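Local coordinates for protein Non-ribosomal peptide synthetase (Streptomyces halstedii, PDB 3WV4) that belongs to the AMP-binding (ANL) superfamily and is the N-terminal part of a non-ribosomal peptide synthetase, at residues 112-124 and 184-198. Sequence-based numbering, arbitrary orientation.
Sequences FYGACRRGVVFVP and GAEAVEVSPEDLAVL
Arg118 holds the backbone carbonyl of Glu186 end-on: NH1 and NH2 both donate to Glu186 O, NH2 at 2.8 Å, with the oxygen lying in the guanidinium plane at its edge. With the chain bent at chi2 (-66°), NH1 also donates to the carbonyl oxygen of Arg117, from above its carbonyl plane. The Glu186 carboxylate adds a long salt bridge, OE2 to Arg118 NH2 at 3.7 Å, while Val188 sets CG2 over one guanidinium face. Beside it, Arg117 NH1 meets Gly184 O at 2.8 Å, nearly along the C=O axis, and NH2 adds weak bonds to Gly184 O and Glu186 O. Water 1 ties Arg117 O to Val188 N.

Next along the chain, Val190 CG2 presses on Gly119 N at 3.4 Å. Gly119, with positive phi, is the C-prime residue of the Schellman motif that closes helix 106-116. Beyond this turn the chains run parallel: Phe122 N bonds to Ala196 O and Leu198 N to Phe122 O, a single bridge on the outer side of strand 121-124, whose other edge pairs with strand 97-101. Waters 2 and 3 join Leu195 O to Gly119 O and Val120 O where the backbones diverge. Val121 CG1 packs on Leu198 CG (3.9 Å), and the edge of the Phe112 ring meets Val197 CG2 (3.8 Å).

Further out, Asp88 of helix 73-89 pairs with Arg118 NE, and Arg94 with Asp194 OD2, which also accepts from Ser191 N. The incoming loop is thus fastened chiefly through its carbonyls: the oxygens of Gly184 and Glu186 take up N-H groups of two neighbouring arginines, both probably charged, and the Asp88 and Glu186 carboxylates probably supply countercharge, the latter at long range.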
ATOM      1  N   PHE A 112      -9.678   7.041  -2.951  1.00 27.11           N
ATOM      2  CA  PHE A 112      -9.531   5.628  -2.652  1.00 27.05           C
ATOM      3  C   PHE A 112     -10.706   5.110  -1.816  1.00 25.81           C
ATOM      4  O   PHE A 112     -11.426   4.183  -2.193  1.00 24.94           O
ATOM      5  CB  PHE A 112      -8.186   5.432  -1.948  1.00 25.94           C
ATOM      6  CG  PHE A 112      -7.976   4.069  -1.443  1.00 28.10           C
ATOM      7  CD1 PHE A 112      -8.179   2.999  -2.254  1.00 30.01           C
ATOM      8  CD2 PHE A 112      -7.656   3.844  -0.117  1.00 29.70           C
ATOM      9  CE1 PHE A 112      -7.990   1.704  -1.783  1.00 30.43           C
ATOM     10  CE2 PHE A 112      -7.516   2.561   0.377  1.00 30.35           C
ATOM     11  CZ  PHE A 112      -7.662   1.496  -0.457  1.00 29.90           C
ATOM     12  N   TYR A 113     -10.935   5.724  -0.683  1.00 27.86           N
ATOM     13  CA  TYR A 113     -11.989   5.216   0.202  1.00 28.50           C
ATOM     14  C   TYR A 113     -13.386   5.388  -0.362  1.00 30.68           C
ATOM     15  O   TYR A 113     -14.241   4.471  -0.217  1.00 28.65           O
ATOM     16  CB  TYR A 113     -11.886   5.847   1.571  1.00 28.63           C
ATOM     17  CG  TYR A 113     -10.822   5.208   2.475  1.00 29.00           C
ATOM     18  CD1 TYR A 113     -10.807   3.823   2.723  1.00 30.00           C
ATOM     19  CD2 TYR A 113      -9.845   5.978   3.067  1.00 28.11           C
ATOM     20  CE1 TYR A 113      -9.824   3.235   3.514  1.00 28.34           C
ATOM     21  CE2 TYR A 113      -8.861   5.390   3.846  1.00 27.80           C
ATOM     22  CZ  TYR A 113      -8.876   4.014   4.066  1.00 27.63           C
ATOM     23  OH  TYR A 113      -7.954   3.451   4.887  1.00 29.71           O
ATOM     24  N   GLY A 114     -13.635   6.530  -1.027  1.00 31.54           N
ATOM     25  CA  GLY A 114     -14.977   6.790  -1.555  1.00 31.61           C
ATOM     26  C   GLY A 114     -15.284   5.767  -2.629  1.00 31.80           C
ATOM     27  O   GLY A 114     -16.433   5.305  -2.766  1.00 31.46           O
ATOM     28  N   ALA A 115     -14.254   5.394  -3.400  1.00 31.11           N
ATOM     29  CA  ALA A 115     -14.433   4.350  -4.410  1.00 31.22           C
ATOM     30  C   ALA A 115     -14.674   2.985  -3.818  1.00 33.78           C
ATOM     31  O   ALA A 115     -15.529   2.217  -4.299  1.00 37.65           O
ATOM     32  CB  ALA A 115     -13.257   4.299  -5.307  1.00 32.98           C
ATOM     33  N   CYS A 116     -13.955   2.657  -2.771  1.00 32.72           N
ATOM     34  CA  CYS A 116     -14.182   1.369  -2.106  1.00 32.80           C
ATOM     35  C   CYS A 116     -15.640   1.226  -1.579  1.00 34.38           C
ATOM     36  O   CYS A 116     -16.255   0.125  -1.701  1.00 31.41           O
ATOM     37  CB  CYS A 116     -13.196   1.208  -0.954  1.00 32.30           C
ATOM     38  SG  CYS A 116     -11.526   0.766  -1.501  1.00 37.83           S
ATOM     39  N   ARG A 117     -16.162   2.328  -0.998  1.00 32.27           N
ATOM     40  CA  ARG A 117     -17.504   2.373  -0.398  1.00 34.11           C
ATOM     41  C   ARG A 117     -18.599   2.157  -1.437  1.00 36.56           C
ATOM     42  O   ARG A 117     -19.759   1.971  -1.063  1.00 38.89           O
ATOM     43  CB  ARG A 117     -17.784   3.730   0.230  1.00 31.96           C
ATOM     44  CG  ARG A 117     -17.055   4.023   1.509  1.00 32.53           C
ATOM     45  CD  ARG A 117     -17.376   5.432   2.001  1.00 30.93           C
ATOM     46  NE  ARG A 117     -18.685   5.417   2.648  1.00 34.12           N
ATOM     47  CZ  ARG A 117     -19.815   5.896   2.133  1.00 33.44           C
ATOM     48  NH1 ARG A 117     -19.863   6.504   0.926  1.00 30.85           N
ATOM     49  NH2 ARG A 117     -20.923   5.780   2.867  1.00 34.53           N
ATOM     50  N   ARG A 118     -18.250   2.258  -2.718  1.00 35.79           N
ATOM     51  CA  ARG A 118     -19.177   1.987  -3.805  1.00 38.13           C
ATOM     52  C   ARG A 118     -18.842   0.751  -4.576  1.00 38.72           C
ATOM     53  O   ARG A 118     -19.390   0.530  -5.645  1.00 40.53           O
ATOM     54  CB  ARG A 118     -19.277   3.215  -4.749  1.00 38.36           C
ATOM     55  CG  ARG A 118     -19.951   4.393  -4.064  1.00 41.60           C
ATOM     56  CD  ARG A 118     -21.423   4.068  -3.767  1.00 44.31           C
ATOM     57  NE  ARG A 118     -22.138   5.114  -3.017  1.00 45.48           N
ATOM     58  CZ  ARG A 118     -22.403   5.082  -1.715  1.00 45.05           C
ATOM     59  NH1 ARG A 118     -21.968   4.095  -0.937  1.00 50.31           N
ATOM     60  NH2 ARG A 118     -23.072   6.082  -1.170  1.00 46.26           N
ATOM     61  N   GLY A 119     -17.910  -0.049  -4.080  1.00 39.70           N
ATOM     62  CA  GLY A 119     -17.423  -1.202  -4.851  1.00 39.16           C
ATOM     63  C   GLY A 119     -16.753  -0.840  -6.141  1.00 38.72           C
ATOM     64  O   GLY A 119     -16.604  -1.680  -7.028  1.00 41.58           O
ATOM     65  N   VAL A 120     -16.329   0.403  -6.278  1.00 37.65           N
ATOM     66  CA  VAL A 120     -15.609   0.837  -7.498  1.00 35.59           C
ATOM     67  C   VAL A 120     -14.128   0.500  -7.292  1.00 36.05           C
ATOM     68  O   VAL A 120     -13.579   0.543  -6.170  1.00 35.71           O
ATOM     69  CB  VAL A 120     -15.856   2.359  -7.719  1.00 36.43           C
ATOM     70  CG1 VAL A 120     -14.950   3.004  -8.758  1.00 36.78           C
ATOM     71  CG2 VAL A 120     -17.292   2.560  -8.099  1.00 37.16           C
ATOM     72  N   VAL A 121     -13.473   0.168  -8.386  1.00 36.69           N
ATOM     73  CA  VAL A 121     -12.106  -0.268  -8.364  1.00 36.01           C
ATOM     74  C   VAL A 121     -11.120   0.852  -8.634  1.00 34.20           C
ATOM     75  O   VAL A 121     -11.113   1.431  -9.711  1.00 38.12           O
ATOM     76  CB  VAL A 121     -11.881  -1.404  -9.377  1.00 38.96           C
ATOM     77  CG1 VAL A 121     -10.488  -1.991  -9.177  1.00 38.65           C
ATOM     78  CG2 VAL A 121     -12.937  -2.475  -9.164  1.00 38.87           C
ATOM     79  N   PHE A 122     -10.239   1.072  -7.668  1.00 32.22           N
ATOM     80  CA  PHE A 122      -9.211   2.089  -7.678  1.00 32.21           C
ATOM     81  C   PHE A 122      -7.986   1.565  -8.419  1.00 33.48           C
ATOM     82  O   PHE A 122      -7.453   0.489  -8.065  1.00 34.59           O
ATOM     83  CB  PHE A 122      -8.860   2.335  -6.225  1.00 31.56           C
ATOM     84  CG  PHE A 122      -7.918   3.479  -5.969  1.00 32.01           C
ATOM     85  CD1 PHE A 122      -8.316   4.791  -6.185  1.00 30.34           C
ATOM     86  CD2 PHE A 122      -6.658   3.250  -5.411  1.00 32.29           C
ATOM     87  CE1 PHE A 122      -7.481   5.844  -5.888  1.00 28.97           C
ATOM     88  CE2 PHE A 122      -5.795   4.303  -5.134  1.00 31.56           C
ATOM     89  CZ  PHE A 122      -6.218   5.614  -5.388  1.00 32.36           C
ATOM     90  N   VAL A 123      -7.540   2.327  -9.425  1.00 33.24           N
ATOM     91  CA  VAL A 123      -6.377   1.980 -10.284  1.00 33.51           C
ATOM     92  C   VAL A 123      -5.406   3.143 -10.264  1.00 33.31           C
ATOM     93  O   VAL A 123      -5.473   4.022 -11.092  1.00 35.50           O
ATOM     94  CB  VAL A 123      -6.794   1.720 -11.734  1.00 33.99           C
ATOM     95  CG1 VAL A 123      -5.649   1.073 -12.527  1.00 35.72           C
ATOM     96  CG2 VAL A 123      -8.001   0.816 -11.800  1.00 34.31           C
ATOM     97  N   PRO A 124      -4.538   3.193  -9.256  1.00 34.03           N
ATOM     98  CA  PRO A 124      -3.622   4.306  -9.100  1.00 34.52           C
ATOM     99  C   PRO A 124      -2.403   4.210 -10.020  1.00 37.30           C
ATOM    100  O   PRO A 124      -1.855   3.101 -10.177  1.00 33.60           O
ATOM    101  CB  PRO A 124      -3.163   4.162  -7.658  1.00 32.34           C
ATOM    102  CG  PRO A 124      -3.229   2.685  -7.386  1.00 32.45           C
ATOM    103  CD  PRO A 124      -4.343   2.148  -8.228  1.00 32.67           C
ATOM    104  N   GLY A 184     -23.842  11.072   0.371  1.00 44.14           N
ATOM    105  CA  GLY A 184     -23.058   9.884   0.132  1.00 45.51           C
ATOM    106  C   GLY A 184     -22.924   8.991   1.346  1.00 48.98           C
ATOM    107  O   GLY A 184     -22.139   8.057   1.311  1.00 47.46           O
ATOM    108  N   ALA A 185     -23.639   9.306   2.436  1.00 46.63           N
ATOM    109  CA  ALA A 185     -23.525   8.545   3.688  1.00 47.50           C
ATOM    110  C   ALA A 185     -24.104   7.162   3.575  1.00 48.42           C
ATOM    111  O   ALA A 185     -23.719   6.280   4.317  1.00 47.91           O
ATOM    112  CB  ALA A 185     -24.183   9.279   4.873  1.00 47.73           C
ATOM    113  N   GLU A 186     -25.078   7.027   2.698  1.00 47.80           N
ATOM    114  CA  GLU A 186     -25.661   5.772   2.260  1.00 52.80           C
ATOM    115  C   GLU A 186     -24.568   4.693   2.027  1.00 49.97           C
ATOM    116  O   GLU A 186     -23.554   4.949   1.381  1.00 47.93           O
ATOM    117  CB  GLU A 186     -26.511   6.044   0.972  1.00 55.22           C
ATOM    118  CG  GLU A 186     -26.185   7.395   0.267  1.00 58.07           C
ATOM    119  CD  GLU A 186     -26.320   7.435  -1.262  1.00 67.33           C
ATOM    120  OE1 GLU A 186     -26.854   6.470  -1.840  1.00 75.91           O
ATOM    121  OE2 GLU A 186     -25.885   8.446  -1.913  1.00 69.03           O
ATOM    122  N   ALA A 187     -24.761   3.499   2.590  1.00 49.31           N
ATOM    123  CA  ALA A 187     -23.981   2.320   2.205  1.00 46.79           C
ATOM    124  C   ALA A 187     -24.586   1.736   0.957  1.00 50.69           C
ATOM    125  O   ALA A 187     -25.664   2.116   0.545  1.00 52.43           O
ATOM    126  CB  ALA A 187     -23.982   1.285   3.304  1.00 48.88           C
ATOM    127  N   VAL A 188     -23.867   0.808   0.350  1.00 48.82           N
ATOM    128  CA  VAL A 188     -24.317   0.132  -0.830  1.00 46.26           C
ATOM    129  C   VAL A 188     -23.715  -1.239  -0.682  1.00 45.69           C
ATOM    130  O   VAL A 188     -22.744  -1.380   0.040  1.00 44.31           O
ATOM    131  CB  VAL A 188     -23.761   0.866  -2.061  1.00 46.86           C
ATOM    132  CG1 VAL A 188     -22.874  -0.016  -2.928  1.00 46.50           C
ATOM    133  CG2 VAL A 188     -24.846   1.573  -2.831  1.00 43.35           C
ATOM    134  N   GLU A 189     -24.274  -2.230  -1.372  1.00 46.30           N
ATOM    135  CA  GLU A 189     -23.783  -3.594  -1.362  1.00 50.54           C
ATOM    136  C   GLU A 189     -22.384  -3.694  -1.962  1.00 46.03           C
ATOM    137  O   GLU A 189     -22.190  -3.378  -3.115  1.00 44.52           O
ATOM    138  CB  GLU A 189     -24.768  -4.488  -2.153  1.00 56.42           C
ATOM    139  CG  GLU A 189     -24.325  -5.943  -2.439  1.00 62.54           C
ATOM    140  CD  GLU A 189     -24.725  -6.949  -1.364  1.00 67.61           C
ATOM    141  OE1 GLU A 189     -24.947  -6.552  -0.199  1.00 69.75           O
ATOM    142  OE2 GLU A 189     -24.797  -8.152  -1.694  1.00 70.22           O
ATOM    143  N   VAL A 190     -21.420  -4.125  -1.155  1.00 44.33           N
ATOM    144  CA  VAL A 190     -20.081  -4.472  -1.651  1.00 43.77           C
ATOM    145  C   VAL A 190     -19.674  -5.784  -1.019  1.00 43.78           C
ATOM    146  O   VAL A 190     -19.808  -5.951   0.194  1.00 42.92           O
ATOM    147  CB  VAL A 190     -19.060  -3.409  -1.247  1.00 42.64           C
ATOM    148  CG1 VAL A 190     -17.653  -3.799  -1.722  1.00 44.80           C
ATOM    149  CG2 VAL A 190     -19.489  -2.055  -1.785  1.00 42.51           C
ATOM    150  N   SER A 191     -19.203  -6.717  -1.823  1.00 43.45           N
ATOM    151  CA  SER A 191     -18.832  -8.038  -1.286  1.00 44.99           C
ATOM    152  C   SER A 191     -17.375  -8.012  -0.899  1.00 43.03           C
ATOM    153  O   SER A 191     -16.586  -7.340  -1.556  1.00 41.54           O
ATOM    154  CB  SER A 191     -19.054  -9.132  -2.331  1.00 44.89           C
ATOM    155  OG  SER A 191     -18.408 -10.318  -1.926  1.00 49.11           O
ATOM    156  N   PRO A 192     -17.000  -8.749   0.158  1.00 43.58           N
ATOM    157  CA  PRO A 192     -15.591  -8.895   0.487  1.00 40.82           C
ATOM    158  C   PRO A 192     -14.771  -9.449  -0.655  1.00 41.12           C
ATOM    159  O   PRO A 192     -13.539  -9.267  -0.667  1.00 35.76           O
ATOM    160  CB  PRO A 192     -15.617  -9.888   1.624  1.00 41.55           C
ATOM    161  CG  PRO A 192     -16.894  -9.519   2.345  1.00 43.63           C
ATOM    162  CD  PRO A 192     -17.867  -9.227   1.252  1.00 42.47           C
ATOM    163  N   GLU A 193     -15.435 -10.129  -1.602  1.00 42.31           N
ATOM    164  CA  GLU A 193     -14.739 -10.701  -2.751  1.00 40.78           C
ATOM    165  C   GLU A 193     -14.628  -9.737  -3.886  1.00 38.44           C
ATOM    166  O   GLU A 193     -13.970 -10.020  -4.847  1.00 38.19           O
ATOM    167  CB  GLU A 193     -15.464 -11.951  -3.224  1.00 45.20           C
ATOM    168  CG  GLU A 193     -15.369 -13.102  -2.224  1.00 48.41           C
ATOM    169  CD  GLU A 193     -16.338 -14.244  -2.517  1.00 51.99           C
ATOM    170  OE1 GLU A 193     -16.149 -14.948  -3.520  1.00 54.83           O
ATOM    171  OE2 GLU A 193     -17.296 -14.420  -1.741  1.00 53.12           O
ATOM    172  N   ASP A 194     -15.290  -8.593  -3.800  1.00 40.00           N
ATOM    173  CA  ASP A 194     -15.177  -7.580  -4.859  1.00 39.64           C
ATOM    174  C   ASP A 194     -13.781  -7.009  -4.920  1.00 38.71           C
ATOM    175  O   ASP A 194     -13.121  -6.782  -3.900  1.00 38.83           O
ATOM    176  CB  ASP A 194     -16.132  -6.418  -4.620  1.00 42.79           C
ATOM    177  CG  ASP A 194     -17.586  -6.772  -4.923  1.00 45.26           C
ATOM    178  OD1 ASP A 194     -17.858  -7.778  -5.589  1.00 46.29           O
ATOM    179  OD2 ASP A 194     -18.464  -6.013  -4.486  1.00 46.35           O
ATOM    180  N   LEU A 195     -13.337  -6.777  -6.140  1.00 40.41           N
ATOM    181  CA  LEU A 195     -12.108  -6.060  -6.401  1.00 39.46           C
ATOM    182  C   LEU A 195     -12.148  -4.655  -5.839  1.00 36.21           C
ATOM    183  O   LEU A 195     -13.127  -3.944  -6.014  1.00 38.87           O
ATOM    184  CB  LEU A 195     -11.849  -5.986  -7.899  1.00 39.56           C
ATOM    185  CG  LEU A 195     -11.626  -7.330  -8.589  1.00 40.50           C
ATOM    186  CD1 LEU A 195     -11.092  -7.054  -9.991  1.00 42.97           C
ATOM    187  CD2 LEU A 195     -10.630  -8.157  -7.788  1.00 42.08           C
ATOM    188  N   ALA A 196     -11.073  -4.275  -5.159  1.00 34.18           N
ATOM    189  CA  ALA A 196     -10.923  -2.930  -4.615  1.00 32.63           C
ATOM    190  C   ALA A 196      -9.810  -2.152  -5.308  1.00 32.39           C
ATOM    191  O   ALA A 196      -9.928  -0.924  -5.535  1.00 32.09           O
ATOM    192  CB  ALA A 196     -10.627  -3.028  -3.125  1.00 33.57           C
ATOM    193  N   VAL A 197      -8.707  -2.830  -5.635  1.00 30.72           N
ATOM    194  CA  VAL A 197      -7.562  -2.165  -6.256  1.00 28.52           C
ATOM    195  C   VAL A 197      -6.961  -2.996  -7.360  1.00 31.07           C
ATOM    196  O   VAL A 197      -6.951  -4.242  -7.268  1.00 30.22           O
ATOM    197  CB  VAL A 197      -6.465  -1.916  -5.195  1.00 29.70           C
ATOM    198  CG1 VAL A 197      -5.293  -1.122  -5.692  1.00 30.73           C
ATOM    199  CG2 VAL A 197      -6.994  -1.237  -3.934  1.00 27.93           C
ATOM    200  N   LEU A 198      -6.499  -2.323  -8.435  1.00 29.75           N
ATOM    201  CA  LEU A 198      -5.598  -2.927  -9.414  1.00 33.73           C
ATOM    202  C   LEU A 198      -4.266  -2.291  -9.268  1.00 31.05           C
ATOM    203  O   LEU A 198      -4.137  -1.071  -9.346  1.00 31.64           O
ATOM    204  CB  LEU A 198      -6.042  -2.710 -10.885  1.00 35.62           C
ATOM    205  CG  LEU A 198      -7.416  -3.228 -11.328  1.00 38.08           C
ATOM    206  CD1 LEU A 198      -7.537  -3.140 -12.845  1.00 41.84           C
ATOM    207  CD2 LEU A 198      -7.683  -4.669 -10.863  1.00 38.69           C
TER
HETATM  208  O   HOH W   1     -20.959   0.805   1.005  1.00 30.80           O
HETATM  209  O   HOH W   2     -15.545  -4.028  -7.135  1.00 39.33           O
HETATM  210  O   HOH W   3     -14.296  -1.857  -4.575  1.00 33.30           O
HETATM  211  O   HOH W   4      -2.062   0.490 -10.488  1.00 27.71           O